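PDB 3L88: fiber protein from Human adenovirus 21, which forms the trimeric viral fiber, whose knob domain attaches the virus to host cells by binding the receptor CD46. Local coordinates for residues I70-Y75 / F169-N174. Residues are numbered along the deposited sequence; the frame is centred on the assembly and turned at random.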
ATOM      1  N   ILE C  70     -18.787   9.554   1.068  1.00 16.40           N
ATOM      2  CA  ILE C  70     -18.885   9.233   2.480  1.00 13.84           C
ATOM      3  C   ILE C  70     -17.704   9.832   3.214  1.00 14.48           C
ATOM      4  O   ILE C  70     -16.559   9.632   2.815  1.00 15.03           O
ATOM      5  CB  ILE C  70     -18.897   7.714   2.710  1.00 14.82           C
ATOM      6  CG1 ILE C  70     -20.203   7.108   2.184  1.00 15.76           C
ATOM      7  CG2 ILE C  70     -18.696   7.397   4.187  1.00 12.12           C
ATOM      8  CD1 ILE C  70     -20.156   5.604   2.026  1.00 14.90           C
ATOM      9  N   GLN C  71     -17.985  10.565   4.288  1.00 13.76           N
ATOM     10  CA  GLN C  71     -16.943  11.271   5.024  1.00 15.64           C
ATOM     11  C   GLN C  71     -17.034  10.983   6.514  1.00 16.59           C
ATOM     12  O   GLN C  71     -18.063  11.234   7.138  1.00 18.83           O
ATOM     13  CB  GLN C  71     -17.046  12.778   4.778  1.00 15.52           C
ATOM     14  CG  GLN C  71     -15.774  13.551   5.097  1.00 20.93           C
ATOM     15  CD  GLN C  71     -15.960  15.061   5.000  1.00 23.07           C
ATOM     16  OE1 GLN C  71     -16.561  15.682   5.878  1.00 25.95           O
ATOM     17  NE2 GLN C  71     -15.427  15.659   3.938  1.00 20.80           N
ATOM     18  N   LEU C  72     -15.950  10.465   7.081  1.00 15.77           N
ATOM     19  CA  LEU C  72     -15.858  10.274   8.523  1.00 13.33           C
ATOM     20  C   LEU C  72     -14.732  11.126   9.100  1.00 13.59           C
ATOM     21  O   LEU C  72     -13.569  10.952   8.739  1.00 13.96           O
ATOM     22  CB  LEU C  72     -15.629   8.797   8.854  1.00 14.36           C
ATOM     23  CG  LEU C  72     -16.639   7.799   8.280  1.00 16.13           C
ATOM     24  CD1 LEU C  72     -16.271   6.361   8.649  1.00 14.27           C
ATOM     25  CD2 LEU C  72     -18.046   8.136   8.748  1.00 16.53           C
ATOM     26  N   ARG C  73     -15.087  12.061   9.977  1.00 14.43           N
ATOM     27  CA  ARG C  73     -14.102  12.914  10.645  1.00 10.47           C
ATOM     28  C   ARG C  73     -13.859  12.450  12.077  1.00 12.85           C
ATOM     29  O   ARG C  73     -14.791  12.358  12.878  1.00 14.01           O
ATOM     30  CB  ARG C  73     -14.572  14.370  10.659  1.00 15.61           C
ATOM     31  CG  ARG C  73     -14.603  15.033   9.292  1.00 24.17           C
ATOM     32  CD  ARG C  73     -15.161  16.442   9.378  1.00 28.87           C
ATOM     33  NE  ARG C  73     -16.456  16.463  10.050  1.00 41.83           N
ATOM     34  CZ  ARG C  73     -17.615  16.192   9.453  1.00 45.74           C
ATOM     35  NH1 ARG C  73     -17.642  15.882   8.162  1.00 45.25           N
ATOM     36  NH2 ARG C  73     -18.746  16.230  10.146  1.00 44.71           N
ATOM     37  N   LEU C  74     -12.607  12.140  12.393  1.00 13.29           N
ATOM     38  CA  LEU C  74     -12.245  11.782  13.754  1.00 12.73           C
ATOM     39  C   LEU C  74     -11.421  12.901  14.377  1.00 13.56           C
ATOM     40  O   LEU C  74     -10.455  13.371  13.784  1.00 14.59           O
ATOM     41  CB  LEU C  74     -11.457  10.472  13.791  1.00 12.64           C
ATOM     42  CG  LEU C  74     -11.874   9.281  12.921  1.00 13.46           C
ATOM     43  CD1 LEU C  74     -11.438   7.978  13.583  1.00 11.57           C
ATOM     44  CD2 LEU C  74     -13.364   9.258  12.645  1.00 13.09           C
ATOM     45  N   TYR C  75     -11.819  13.332  15.566  1.00 12.40           N
ATOM     46  CA  TYR C  75     -11.084  14.354  16.298  1.00 12.28           C
ATOM     47  C   TYR C  75     -10.599  13.796  17.629  1.00 13.90           C
ATOM     48  O   TYR C  75     -11.321  13.058  18.305  1.00 15.35           O
ATOM     49  CB  TYR C  75     -11.967  15.584  16.536  1.00 11.93           C
ATOM     50  CG  TYR C  75     -12.469  16.233  15.261  1.00 13.16           C
ATOM     51  CD1 TYR C  75     -11.617  16.993  14.463  1.00 14.02           C
ATOM     52  CD2 TYR C  75     -13.791  16.087  14.856  1.00 14.28           C
ATOM     53  CE1 TYR C  75     -12.067  17.588  13.305  1.00 14.72           C
ATOM     54  CE2 TYR C  75     -14.251  16.676  13.694  1.00 14.31           C
ATOM     55  CZ  TYR C  75     -13.384  17.426  12.923  1.00 15.46           C
ATOM     56  OH  TYR C  75     -13.832  18.025  11.770  1.00 17.99           O
ATOM     57  N   PHE C 169     -11.413  10.467   6.873  1.00 12.11           N
ATOM     58  CA  PHE C 169     -11.542   9.534   5.755  1.00 10.19           C
ATOM     59  C   PHE C 169     -12.675   9.949   4.821  1.00 12.06           C
ATOM     60  O   PHE C 169     -13.779  10.268   5.269  1.00 14.33           O
ATOM     61  CB  PHE C 169     -11.824   8.122   6.272  1.00 10.21           C
ATOM     62  CG  PHE C 169     -10.795   7.606   7.231  1.00 10.16           C
ATOM     63  CD1 PHE C 169      -9.627   7.031   6.768  1.00 10.03           C
ATOM     64  CD2 PHE C 169     -11.010   7.669   8.595  1.00  9.28           C
ATOM     65  CE1 PHE C 169      -8.678   6.545   7.651  1.00 11.35           C
ATOM     66  CE2 PHE C 169     -10.071   7.193   9.485  1.00  8.68           C
ATOM     67  CZ  PHE C 169      -8.905   6.619   9.012  1.00 10.83           C
ATOM     68  N   GLU C 170     -12.415   9.910   3.521  1.00 11.22           N
ATOM     69  CA  GLU C 170     -13.446  10.214   2.544  1.00 12.10           C
ATOM     70  C   GLU C 170     -13.400   9.249   1.370  1.00 12.92           C
ATOM     71  O   GLU C 170     -12.384   9.151   0.685  1.00 15.80           O
ATOM     72  CB  GLU C 170     -13.304  11.653   2.049  1.00 14.63           C
ATOM     73  CG  GLU C 170     -14.397  12.085   1.078  1.00 21.04           C
ATOM     74  CD  GLU C 170     -14.336  13.565   0.754  1.00 26.06           C
ATOM     75  OE1 GLU C 170     -14.227  14.385   1.692  1.00 27.39           O
ATOM     76  OE2 GLU C 170     -14.403  13.910  -0.443  1.00 28.92           O
ATOM     77  N   TRP C 171     -14.504   8.540   1.149  1.00 11.27           N
ATOM     78  CA  TRP C 171     -14.664   7.682  -0.019  1.00  9.80           C
ATOM     79  C   TRP C 171     -15.545   8.367  -1.060  1.00 13.97           C
ATOM     80  O   TRP C 171     -16.604   8.911  -0.735  1.00 16.38           O
ATOM     81  CB  TRP C 171     -15.301   6.344   0.377  1.00  8.52           C
ATOM     82  CG  TRP C 171     -14.435   5.470   1.229  1.00  7.91           C
ATOM     83  CD1 TRP C 171     -13.620   4.456   0.806  1.00  7.18           C
ATOM     84  CD2 TRP C 171     -14.324   5.502   2.660  1.00  6.64           C
ATOM     85  NE1 TRP C 171     -13.008   3.862   1.883  1.00  6.56           N
ATOM     86  CE2 TRP C 171     -13.423   4.485   3.032  1.00  7.02           C
ATOM     87  CE3 TRP C 171     -14.898   6.294   3.661  1.00  6.50           C
ATOM     88  CZ2 TRP C 171     -13.078   4.242   4.362  1.00  6.18           C
ATOM     89  CZ3 TRP C 171     -14.561   6.047   4.982  1.00  6.40           C
ATOM     90  CH2 TRP C 171     -13.660   5.028   5.321  1.00  6.32           C
ATOM     91  N   ASN C 172     -15.122   8.315  -2.317  1.00 14.68           N
ATOM     92  CA  ASN C 172     -15.913   8.882  -3.400  1.00 16.98           C
ATOM     93  C   ASN C 172     -16.233   7.873  -4.490  1.00 16.10           C
ATOM     94  O   ASN C 172     -15.338   7.260  -5.067  1.00 16.80           O
ATOM     95  CB  ASN C 172     -15.207  10.092  -4.008  1.00 22.39           C
ATOM     96  CG  ASN C 172     -15.531  11.378  -3.282  1.00 28.05           C
ATOM     97  OD1 ASN C 172     -16.631  11.921  -3.416  1.00 31.61           O
ATOM     98  ND2 ASN C 172     -14.576  11.876  -2.503  1.00 29.91           N
ATOM     99  N   LEU C 173     -17.521   7.711  -4.768  1.00 15.16           N
ATOM    100  CA  LEU C 173     -17.967   6.978  -5.939  1.00 15.66           C
ATOM    101  C   LEU C 173     -18.199   7.939  -7.093  1.00 18.57           C
ATOM    102  O   LEU C 173     -18.939   8.915  -6.963  1.00 18.75           O
ATOM    103  CB  LEU C 173     -19.257   6.212  -5.640  1.00 13.80           C
ATOM    104  CG  LEU C 173     -19.953   5.602  -6.860  1.00 11.80           C
ATOM    105  CD1 LEU C 173     -19.144   4.436  -7.409  1.00  9.38           C
ATOM    106  CD2 LEU C 173     -21.367   5.167  -6.519  1.00 10.65           C
ATOM    107  N   ASN C 174     -17.570   7.658  -8.225  1.00 20.44           N
ATOM    108  CA  ASN C 174     -17.780   8.471  -9.408  1.00 23.46           C
ATOM    109  C   ASN C 174     -17.777   7.643 -10.682  1.00 22.33           C
ATOM    110  O   ASN C 174     -16.782   7.608 -11.398  1.00 20.87           O
ATOM    111  CB  ASN C 174     -16.724   9.572  -9.494  1.00 29.01           C
ATOM    112  CG  ASN C 174     -17.063  10.618 -10.537  1.00 35.21           C
ATOM    113  OD1 ASN C 174     -16.175  11.189 -11.173  1.00 39.96           O
ATOM    114  ND2 ASN C 174     -18.355  10.870 -10.725  1.00 35.73           N
TER
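Gln71 and Glu170 face each other as a non-hydrogen-bonded pair of antiparallel strands, and their side chains supply the link that the backbone does not make at this position. Gln71 NE2 donates to Glu170 OE1 over 2.8 Å in a nearly straight bond (167°). The donor lies on the anti side of the carboxylate oxygen, 30° out of the carboxylate plane, while the acceptor stays close to the amide plane of Gln71. Both residues hold CG anti to the backbone N (chi1 -177° in Glu170) and run on extended, which brings the polar ends together over the sheet. The second carboxylate oxygen is also engaged: Asn172 ND2 reaches the anti lone pair of Glu170 OE2 at 2.9 Å. A link from Arg73 NH1 to Gln71 OE1 is weak and doubtful, whereas Arg73 NH2 forms a salt bridge with Glu26.

The flanking pairs satisfy their own backbone groups. Ile70 and Trp171 exchange two N-H...O bonds, as do Leu72 and Phe169, with Leu72 N 2.8 Å from Phe169 O. On the other face, Ile70 CG2 lies 4.0 Å from Trp171 CE3, and Leu72 CD1 meets the edge of the same indole at CZ3 (4.1 Å).

This apolar face turns into the beta-sandwich of the knob, where Phe169 and Trp171 touch Val50 of strand 45-54 in the opposing sheet. Within its own sheet, strand 165-174 lies between strand 67-76 and strand 145-154, to which latter it is joined by backbone hydrogen bonds of Glu170 with Ser151 and of Asn172 with Asn149.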